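Long-range contact in amyloid-like protein 1 (Homo sapiens, PDB 3PMR), which probably binds heparin and takes part in cell adhesion, its E2 domain pairing in a dimerization mode shared with the amyloid precursor protein: residues K142-T147 with T171-I176. Residues are numbered along the deposited sequence; the frame is centred on the assembly and turned at random.
Sequences KEQRHT and THLQVI. With PO4 (phosphate ion), chain F.
His-172 turns the edge of its ring to Glu-143 and donates from NE2 to OE2 at 2.8 Å, a nearly straight bond (166°) in the plane of the ring. It reaches the oxygen on its anti side, with ring and carboxylate planes 75° apart. Thr-147 OG1 lies over one face of the same ring, 3.2 Å from His-172 ND1; set beside its own backbone N (chi1 -60°), this hydroxyl donates to Glu-143 O. The tight part lies alongside: Ile-176 CD1 packs against Glu-143 CG (3.6 Å) and the backbone of Gln-144, while Leu-173 CD2 meets Gln-144 CG at 3.7 Å, the two side chains crossing at about a right angle. The looser edge, at Gln-144, is bridged by one water, from Gln-144 NE2 to Leu-173 O, and Asn-46 and Met-49 of the second subunit pack on Gln-144 and Leu-173. An alanine in place of His-172 would probably leave Glu-143 OE2 without its NE2 donor, although salt bridges to Arg-108 and Arg-179 would still hold the carboxylate. On the far side of helix 126-157, Arg-145 NE and NH2 hold a phosphate, probably from the crystallisation liquor, with Lys-142 NZ close to its O2. The contact joins antiparallel helices 126-157 and 159-187 of the helical E2 domain, the segment axes passing 10.2 Å apart; helix 64-119 covers Glu-143 and His-146.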
loop_
_atom_site.group_PDB
_atom_site.type_symbol
_atom_site.label_atom_id
_atom_site.label_comp_id
_atom_site.label_asym_id
_atom_site.label_seq_id
_atom_site.Cartn_x
_atom_site.Cartn_y
_atom_site.Cartn_z
ATOM N N LYS B 142 13.034 16.268 -2.855
ATOM C CA LYS B 142 12.070 15.262 -3.309
ATOM C C LYS B 142 12.783 13.954 -3.686
ATOM O O LYS B 142 12.307 12.870 -3.367
ATOM C CB LYS B 142 11.281 15.798 -4.506
ATOM C CG LYS B 142 10.097 14.946 -4.894
ATOM C CD LYS B 142 9.090 15.738 -5.710
ATOM C CE LYS B 142 7.753 15.030 -5.707
ATOM N NZ LYS B 142 7.355 14.771 -4.299
ATOM N N GLU B 143 13.916 14.067 -4.375
ATOM C CA GLU B 143 14.702 12.896 -4.776
ATOM C C GLU B 143 15.302 12.176 -3.562
ATOM O O GLU B 143 15.416 10.950 -3.531
ATOM C CB GLU B 143 15.822 13.320 -5.731
ATOM C CG GLU B 143 16.820 12.210 -6.072
ATOM C CD GLU B 143 17.641 12.528 -7.317
ATOM O OE1 GLU B 143 17.528 13.672 -7.817
ATOM O OE2 GLU B 143 18.393 11.642 -7.791
ATOM N N GLN B 144 15.689 12.955 -2.567
ATOM C CA GLN B 144 16.258 12.402 -1.356
ATOM C C GLN B 144 15.184 11.622 -0.606
ATOM O O GLN B 144 15.406 10.486 -0.187
ATOM C CB GLN B 144 16.791 13.522 -0.465
ATOM C CG GLN B 144 17.331 13.010 0.841
ATOM C CD GLN B 144 17.870 14.113 1.700
ATOM O OE1 GLN B 144 17.120 14.809 2.387
ATOM N NE2 GLN B 144 19.185 14.296 1.659
ATOM N N ARG B 145 14.018 12.234 -0.446
ATOM C CA ARG B 145 12.914 11.585 0.251
ATOM C C ARG B 145 12.487 10.326 -0.483
ATOM O O ARG B 145 12.111 9.331 0.137
ATOM C CB ARG B 145 11.732 12.554 0.392
ATOM C CG ARG B 145 11.950 13.615 1.481
ATOM C CD ARG B 145 10.886 14.703 1.447
ATOM N NE ARG B 145 9.537 14.180 1.642
ATOM C CZ ARG B 145 9.088 13.651 2.780
ATOM N NH1 ARG B 145 9.881 13.567 3.841
ATOM N NH2 ARG B 145 7.841 13.206 2.855
ATOM N N HIS B 146 12.571 10.356 -1.805
ATOM C CA HIS B 146 12.181 9.197 -2.587
ATOM C C HIS B 146 13.127 8.040 -2.296
ATOM O O HIS B 146 12.698 6.902 -2.107
ATOM C CB HIS B 146 12.197 9.530 -4.071
ATOM C CG HIS B 146 11.759 8.398 -4.937
ATOM N ND1 HIS B 146 12.629 7.437 -5.401
ATOM C CD2 HIS B 146 10.528 8.037 -5.374
ATOM C CE1 HIS B 146 11.954 6.528 -6.082
ATOM N NE2 HIS B 146 10.677 6.869 -6.079
ATOM N N THR B 147 14.420 8.339 -2.252
ATOM C CA THR B 147 15.417 7.324 -1.963
ATOM C C THR B 147 15.198 6.757 -0.562
ATOM O O THR B 147 15.189 5.549 -0.378
ATOM C CB THR B 147 16.822 7.924 -2.043
ATOM O OG1 THR B 147 17.037 8.433 -3.364
ATOM C CG2 THR B 147 17.871 6.878 -1.714
ATOM N N THR B 171 25.185 5.711 -1.291
ATOM C CA THR B 171 25.844 6.286 -2.460
ATOM C C THR B 171 24.959 7.340 -3.143
ATOM O O THR B 171 25.413 8.448 -3.447
ATOM C CB THR B 171 26.226 5.173 -3.464
ATOM O OG1 THR B 171 27.097 4.234 -2.822
ATOM C CG2 THR B 171 26.943 5.750 -4.670
ATOM N N HIS B 172 23.695 6.992 -3.363
ATOM C CA HIS B 172 22.756 7.903 -3.993
ATOM C C HIS B 172 22.616 9.181 -3.164
ATOM O O HIS B 172 22.561 10.273 -3.714
ATOM C CB HIS B 172 21.394 7.236 -4.155
ATOM C CG HIS B 172 20.459 7.996 -5.042
ATOM N ND1 HIS B 172 19.252 7.484 -5.462
ATOM C CD2 HIS B 172 20.558 9.226 -5.601
ATOM C CE1 HIS B 172 18.649 8.364 -6.241
ATOM N NE2 HIS B 172 19.420 9.429 -6.341
ATOM N N LEU B 173 22.565 9.046 -1.845
ATOM C CA LEU B 173 22.467 10.227 -0.994
ATOM C C LEU B 173 23.717 11.098 -1.144
ATOM O O LEU B 173 23.628 12.315 -1.070
ATOM C CB LEU B 173 22.254 9.828 0.472
ATOM C CG LEU B 173 20.850 9.275 0.734
ATOM C CD1 LEU B 173 20.733 8.852 2.190
ATOM C CD2 LEU B 173 19.805 10.337 0.409
ATOM N N GLN B 174 24.875 10.487 -1.378
ATOM C CA GLN B 174 26.104 11.272 -1.568
ATOM C C GLN B 174 26.076 11.981 -2.932
ATOM O O GLN B 174 26.674 13.041 -3.093
ATOM C CB GLN B 174 27.352 10.386 -1.511
ATOM C CG GLN B 174 27.591 9.678 -0.187
ATOM C CD GLN B 174 28.883 8.862 -0.203
ATOM O OE1 GLN B 174 29.177 8.163 -1.172
ATOM N NE2 GLN B 174 29.654 8.951 0.873
ATOM N N VAL B 175 25.396 11.387 -3.913
ATOM C CA VAL B 175 25.302 11.990 -5.248
ATOM C C VAL B 175 24.421 13.235 -5.162
ATOM O O VAL B 175 24.701 14.252 -5.781
ATOM C CB VAL B 175 24.702 10.996 -6.295
ATOM C CG1 VAL B 175 24.369 11.726 -7.595
ATOM C CG2 VAL B 175 25.697 9.898 -6.593
ATOM N N ILE B 176 23.359 13.145 -4.374
ATOM C CA ILE B 176 22.442 14.254 -4.190
ATOM C C ILE B 176 23.138 15.382 -3.441
ATOM O O ILE B 176 22.963 16.557 -3.756
ATOM C CB ILE B 176 21.228 13.817 -3.371
ATOM C CG1 ILE B 176 20.393 12.839 -4.181
ATOM C CG2 ILE B 176 20.422 15.026 -2.943
ATOM C CD1 ILE B 176 19.219 12.307 -3.410
HETATM P P PO4 F . 7.050 13.903 -1.037
HETATM O O1 PO4 F . 8.258 13.072 -0.800
HETATM O O2 PO4 F . 7.455 15.219 -1.597
HETATM O O3 PO4 F . 6.151 13.210 -1.997
HETATM O O4 PO4 F . 6.331 14.111 0.250
HETATM O O HOH W 1 21.717 13.737 0.590
#